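Local coordinates for penicillin binding protein 2X (Streptococcus thermophilus, PDB 5U47) that probably cross-links the peptides of neighbouring glycan strands in cell-wall peptidoglycan as a transpeptidase of the division machinery, the kind of enzyme beta-lactams acylate, at residues R285-K298 against S406-L420. The protein carries 1 engineered substitution. Residues are numbered along the deposited sequence; the frame is centred on the assembly and turned at random. Where two conformers were deposited one is given.
Sequences RLYEAQYEPGSTMK and SSFGQGISVTQVQML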
loop_
_atom_site.group_PDB
_atom_site.type_symbol
_atom_site.label_atom_id
_atom_site.label_comp_id
_atom_site.label_asym_id
_atom_site.label_seq_id
_atom_site.Cartn_x
_atom_site.Cartn_y
_atom_site.Cartn_z
ATOM N N ARG A 285 -7.324 -2.981 4.726
ATOM C CA ARG A 285 -7.262 -4.387 4.363
ATOM C C ARG A 285 -6.022 -4.822 3.624
ATOM O O ARG A 285 -5.823 -6.012 3.473
ATOM C CB ARG A 285 -8.454 -4.805 3.526
ATOM C CG ARG A 285 -9.774 -4.366 4.090
ATOM C CD ARG A 285 -10.773 -5.506 4.057
ATOM N NE ARG A 285 -10.625 -6.271 5.281
ATOM C CZ ARG A 285 -11.148 -5.920 6.452
ATOM N NH1 ARG A 285 -11.853 -4.800 6.574
ATOM N NH2 ARG A 285 -10.956 -6.690 7.508
ATOM N N LEU A 286 -5.215 -3.877 3.134
ATOM C CA LEU A 286 -3.995 -4.256 2.452
ATOM C C LEU A 286 -2.892 -4.629 3.444
ATOM O O LEU A 286 -2.184 -5.612 3.237
ATOM C CB LEU A 286 -3.507 -3.130 1.534
ATOM C CG LEU A 286 -2.218 -3.395 0.749
ATOM C CD1 LEU A 286 -2.316 -4.653 -0.121
ATOM C CD2 LEU A 286 -1.869 -2.196 -0.086
ATOM N N TYR A 287 -2.736 -3.852 4.512
ATOM C CA TYR A 287 -1.608 -4.091 5.419
ATOM C C TYR A 287 -1.849 -4.059 6.928
ATOM O O TYR A 287 -0.906 -4.308 7.689
ATOM C CB TYR A 287 -0.461 -3.102 5.071
ATOM C CG TYR A 287 -0.883 -1.674 5.125
ATOM C CD1 TYR A 287 -0.891 -0.974 6.322
ATOM C CD2 TYR A 287 -1.314 -1.020 3.980
ATOM C CE1 TYR A 287 -1.296 0.356 6.380
ATOM C CE2 TYR A 287 -1.723 0.292 4.025
ATOM C CZ TYR A 287 -1.702 0.977 5.238
ATOM O OH TYR A 287 -2.136 2.272 5.287
ATOM N N GLU A 288 -3.069 -3.759 7.369
ATOM C CA GLU A 288 -3.367 -3.715 8.804
ATOM C C GLU A 288 -4.125 -4.933 9.270
ATOM O O GLU A 288 -3.760 -5.548 10.274
ATOM C CB GLU A 288 -4.161 -2.460 9.169
ATOM C CG GLU A 288 -3.378 -1.182 9.012
ATOM C CD GLU A 288 -4.146 0.034 9.469
ATOM O OE1 GLU A 288 -5.396 -0.050 9.549
ATOM O OE2 GLU A 288 -3.492 1.071 9.737
ATOM N N ALA A 289 -5.194 -5.270 8.554
ATOM C CA ALA A 289 -6.028 -6.420 8.922
ATOM C C ALA A 289 -5.228 -7.735 8.970
ATOM O O ALA A 289 -4.467 -8.018 8.056
ATOM C CB ALA A 289 -7.177 -6.578 7.925
ATOM N N GLN A 290 -5.380 -8.494 10.053
ATOM C CA GLN A 290 -4.760 -9.818 10.187
ATOM C C GLN A 290 -5.874 -10.844 10.097
ATOM O O GLN A 290 -6.900 -10.680 10.736
ATOM C CB GLN A 290 -4.043 -9.983 11.523
ATOM C CG GLN A 290 -2.810 -9.109 11.624
ATOM C CD GLN A 290 -2.028 -9.324 12.894
ATOM O OE1 GLN A 290 -0.837 -9.034 12.944
ATOM N NE2 GLN A 290 -2.686 -9.826 13.931
ATOM N N TYR A 291 -5.677 -11.901 9.325
ATOM C CA TYR A 291 -6.729 -12.899 9.182
ATOM C C TYR A 291 -6.152 -14.266 8.833
ATOM O O TYR A 291 -5.005 -14.379 8.391
ATOM C CB TYR A 291 -7.722 -12.416 8.094
ATOM C CG TYR A 291 -7.103 -12.245 6.693
ATOM C CD1 TYR A 291 -6.421 -11.071 6.325
ATOM C CD2 TYR A 291 -7.213 -13.248 5.750
ATOM C CE1 TYR A 291 -5.857 -10.934 5.069
ATOM C CE2 TYR A 291 -6.671 -13.116 4.470
ATOM C CZ TYR A 291 -5.987 -11.967 4.134
ATOM O OH TYR A 291 -5.443 -11.859 2.874
ATOM N N GLU A 292 -6.939 -15.303 9.041
ATOM C CA GLU A 292 -6.541 -16.643 8.650
ATOM C C GLU A 292 -6.901 -16.705 7.166
ATOM O O GLU A 292 -8.066 -16.560 6.823
ATOM C CB GLU A 292 -7.249 -17.703 9.504
ATOM C CG GLU A 292 -6.906 -17.557 10.992
ATOM C CD GLU A 292 -7.416 -18.692 11.879
ATOM O OE1 GLU A 292 -7.577 -19.839 11.425
ATOM O OE2 GLU A 292 -7.639 -18.426 13.061
ATOM N N PRO A 293 -5.907 -16.919 6.287
ATOM C CA PRO A 293 -6.184 -16.833 4.847
ATOM C C PRO A 293 -6.920 -17.982 4.222
ATOM O O PRO A 293 -7.480 -17.796 3.134
ATOM C CB PRO A 293 -4.790 -16.754 4.228
ATOM C CG PRO A 293 -3.975 -17.580 5.155
ATOM C CD PRO A 293 -4.512 -17.310 6.539
ATOM N N GLY A 294 -6.924 -19.158 4.867
ATOM C CA GLY A 294 -7.607 -20.300 4.285
ATOM C C GLY A 294 -6.822 -20.893 3.115
ATOM O O GLY A 294 -5.608 -20.672 2.973
ATOM N N SER A 295 -7.552 -21.582 2.246
ATOM C CA SER A 295 -6.977 -22.421 1.186
ATOM C C SER A 295 -6.056 -21.864 0.106
ATOM O O SER A 295 -5.460 -22.657 -0.613
ATOM C CB SER A 295 -8.073 -23.299 0.572
ATOM O OG SER A 295 -8.368 -24.297 1.495
ATOM N N THR A 296 -5.913 -20.545 -0.013
ATOM C CA THR A 296 -4.948 -19.992 -0.953
ATOM C C THR A 296 -3.557 -20.339 -0.440
ATOM O O THR A 296 -2.598 -20.369 -1.218
ATOM C CB THR A 296 -5.070 -18.464 -1.091
ATOM O OG1 THR A 296 -5.027 -17.874 0.216
ATOM C CG2 THR A 296 -6.378 -18.105 -1.776
ATOM N N MET A 297 -3.458 -20.621 0.863
ATOM C CA MET A 297 -2.180 -21.002 1.464
ATOM C C MET A 297 -1.700 -22.361 0.909
ATOM O O MET A 297 -0.523 -22.641 0.943
ATOM C CB MET A 297 -2.244 -21.022 3.000
ATOM C CG MET A 297 -0.931 -21.347 3.697
ATOM S SD MET A 297 0.402 -20.138 3.450
ATOM C CE MET A 297 -0.202 -18.765 4.407
ATOM N N LYS A 298 -2.612 -23.166 0.365
ATOM C CA LYS A 298 -2.252 -24.441 -0.264
ATOM C C LYS A 298 -1.332 -24.250 -1.472
ATOM O O LYS A 298 -0.694 -25.200 -1.904
ATOM C CB LYS A 298 -3.503 -25.219 -0.709
ATOM C CG LYS A 298 -4.429 -25.599 0.435
ATOM C CD LYS A 298 -5.675 -26.342 -0.020
ATOM C CE LYS A 298 -6.436 -26.846 1.208
ATOM N NZ LYS A 298 -7.843 -27.178 0.956
ATOM N N SER A 406 -1.996 -24.933 9.301
ATOM C CA SER A 406 -1.460 -23.890 8.430
ATOM C C SER A 406 -1.319 -24.363 6.981
ATOM O O SER A 406 -1.287 -23.521 6.069
ATOM C CB SER A 406 -0.106 -23.352 8.944
ATOM O OG SER A 406 0.916 -24.327 8.821
ATOM N N SER A 407 -1.269 -25.690 6.778
ATOM C CA SER A 407 -1.161 -26.273 5.435
ATOM C C SER A 407 -2.386 -25.932 4.573
ATOM O O SER A 407 -2.298 -25.961 3.347
ATOM C CB SER A 407 -0.953 -27.791 5.489
ATOM O OG SER A 407 -2.138 -28.462 5.886
ATOM N N PHE A 408 -3.516 -25.637 5.219
ATOM C CA PHE A 408 -4.720 -25.158 4.528
ATOM C C PHE A 408 -5.098 -23.747 5.017
ATOM O O PHE A 408 -6.227 -23.306 4.885
ATOM C CB PHE A 408 -5.893 -26.159 4.561
ATOM C CG PHE A 408 -6.210 -26.717 5.916
ATOM C CD1 PHE A 408 -5.562 -27.862 6.371
ATOM C CD2 PHE A 408 -7.199 -26.149 6.712
ATOM C CE1 PHE A 408 -5.857 -28.402 7.614
ATOM C CE2 PHE A 408 -7.508 -26.694 7.956
ATOM C CZ PHE A 408 -6.833 -27.815 8.410
ATOM N N GLY A 409 -4.122 -23.045 5.573
ATOM C CA GLY A 409 -4.311 -21.659 5.981
ATOM C C GLY A 409 -5.164 -21.353 7.189
ATOM O O GLY A 409 -5.801 -20.301 7.229
ATOM N N GLN A 410 -5.185 -22.257 8.168
ATOM C CA GLN A 410 -5.861 -22.008 9.430
ATOM C C GLN A 410 -4.802 -22.114 10.523
ATOM O O GLN A 410 -3.810 -22.808 10.356
ATOM C CB GLN A 410 -6.974 -23.023 9.694
ATOM C CG GLN A 410 -8.022 -23.144 8.594
ATOM C CD GLN A 410 -9.027 -21.998 8.499
ATOM O OE1 GLN A 410 -9.902 -22.042 7.636
ATOM N NE2 GLN A 410 -8.937 -20.995 9.390
ATOM N N GLY A 411 -5.037 -21.465 11.656
ATOM C CA GLY A 411 -4.064 -21.483 12.751
ATOM C C GLY A 411 -2.835 -20.637 12.462
ATOM O O GLY A 411 -1.797 -20.797 13.111
ATOM N N ILE A 412 -2.960 -19.754 11.477
ATOM C CA ILE A 412 -1.905 -18.841 11.066
ATOM C C ILE A 412 -2.583 -17.538 10.616
ATOM O O ILE A 412 -3.615 -17.576 9.959
ATOM C CB ILE A 412 -1.011 -19.441 9.949
ATOM C CG1 ILE A 412 0.135 -18.484 9.601
ATOM C CG2 ILE A 412 -1.806 -19.761 8.684
ATOM C CD1 ILE A 412 1.197 -19.098 8.718
ATOM N N SER A 413 -2.027 -16.399 11.012
ATOM C CA SER A 413 -2.589 -15.102 10.661
ATOM C C SER A 413 -1.650 -14.350 9.760
ATOM O O SER A 413 -0.448 -14.281 10.032
ATOM C CB SER A 413 -2.841 -14.272 11.902
ATOM O OG SER A 413 -3.810 -14.908 12.695
ATOM N N VAL A 414 -2.214 -13.778 8.705
ATOM C CA VAL A 414 -1.449 -13.006 7.712
ATOM C C VAL A 414 -2.127 -11.677 7.394
ATOM O O VAL A 414 -3.269 -11.442 7.804
ATOM C CB VAL A 414 -1.364 -13.775 6.370
ATOM C CG1 VAL A 414 -0.796 -15.168 6.572
ATOM C CG2 VAL A 414 -2.727 -13.855 5.667
ATOM N N THR A 415 -1.414 -10.815 6.669
ATOM C CA THR A 415 -1.978 -9.612 6.104
ATOM C C THR A 415 -2.054 -9.876 4.608
ATOM O O THR A 415 -1.373 -10.769 4.074
ATOM C CB THR A 415 -1.095 -8.368 6.306
ATOM O OG1 THR A 415 0.182 -8.597 5.707
ATOM C CG2 THR A 415 -0.913 -8.095 7.756
ATOM N N GLN A 416 -2.877 -9.093 3.919
ATOM C CA GLN A 416 -3.027 -9.235 2.475
ATOM C C GLN A 416 -1.685 -9.047 1.786
ATOM O O GLN A 416 -1.335 -9.799 0.858
ATOM C CB GLN A 416 -4.037 -8.210 1.915
ATOM C CG GLN A 416 -4.113 -8.304 0.382
ATOM C CD GLN A 416 -5.026 -7.322 -0.303
ATOM O OE1 GLN A 416 -5.050 -7.282 -1.536
ATOM N NE2 GLN A 416 -5.752 -6.504 0.462
ATOM N N VAL A 417 -0.929 -8.046 2.233
ATOM C CA VAL A 417 0.355 -7.763 1.592
ATOM C C VAL A 417 1.372 -8.915 1.798
ATOM O O VAL A 417 2.204 -9.143 0.931
ATOM C CB VAL A 417 0.877 -6.365 1.946
ATOM C CG1 VAL A 417 1.296 -6.297 3.417
ATOM C CG2 VAL A 417 1.997 -5.949 0.997
ATOM N N GLN A 418 1.290 -9.651 2.914
ATOM C CA GLN A 418 2.141 -10.853 3.099
ATOM C C GLN A 418 1.772 -11.938 2.073
ATOM O O GLN A 418 2.647 -12.605 1.497
ATOM C CB GLN A 418 2.037 -11.395 4.516
ATOM C CG GLN A 418 2.758 -10.541 5.538
ATOM C CD GLN A 418 2.571 -11.038 6.946
ATOM O OE1 GLN A 418 1.477 -11.481 7.315
ATOM N NE2 GLN A 418 3.625 -10.936 7.758
ATOM N N MET A 419 0.471 -12.092 1.816
ATOM C CA MET A 419 0.043 -13.042 0.807
ATOM C C MET A 419 0.542 -12.625 -0.572
ATOM O O MET A 419 1.025 -13.453 -1.332
ATOM C CB MET A 419 -1.483 -13.213 0.801
ATOM C CG MET A 419 -2.036 -13.848 2.079
ATOM S SD MET A 419 -1.356 -15.486 2.443
ATOM C CE MET A 419 -1.933 -16.453 1.055
ATOM N N LEU A 420 0.423 -11.340 -0.900
ATOM C CA LEU A 420 0.885 -10.848 -2.202
ATOM C C LEU A 420 2.372 -11.118 -2.393
ATOM O O LEU A 420 2.791 -11.551 -3.461
ATOM C CB LEU A 420 0.587 -9.348 -2.371
ATOM C CG LEU A 420 -0.911 -8.951 -2.369
ATOM C CD1 LEU A 420 -1.048 -7.433 -2.447
ATOM C CD2 LEU A 420 -1.664 -9.596 -3.531
HETATM O O HOH W 1 -4.281 -7.129 5.422
#
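In the penicillin-binding transpeptidase domain, the loop running into what is probably the SxxK active-site motif, Ser295 and Lys298, lies antiparallel to 406-420. A single hydrogen-bonded beta bridge pairs Tyr291 with Val414: Tyr291 N reaches Val414 O, and Val414 N reaches Tyr291 O, each at 2.9 Å. Val414 CG2 sits over one face of the Tyr291 ring, offset toward its rim, while also packing against Pro293 CB at 3.8 Å. With CG between the backbone N and the carbonyl carbon (chi1 62°), that ring folds back over Val414, and its hydroxyl bonds to Tyr544. Glu292 OE1 is clasped from opposite faces of its carboxylate by Gln410 NE2 (2.7 Å) and Gly411 N (3.0 Å); Tyr519 OH is another partner. Gly409, the C-prime residue of the Schellman motif that ends the preceding helix, accepts from Gly294 N through its O. At Leu286, the first turn of helix 416-427 meets the loop: Val417 N bonds to Leu286 O, and the extended Gln416 side chain brings NE2 to Arg285 O at 3.1 Å, from above the carbonyl plane of Arg285. A water joins Arg285 O, Ala289 O and Gln416 N. Lys298 NZ bonds to Ser295 OG and Ser354, consistent with an SxxK site whose probable acylated serine is Ser295; bonds from Leu286 to Gly294 tie the chain entering it to 409-417.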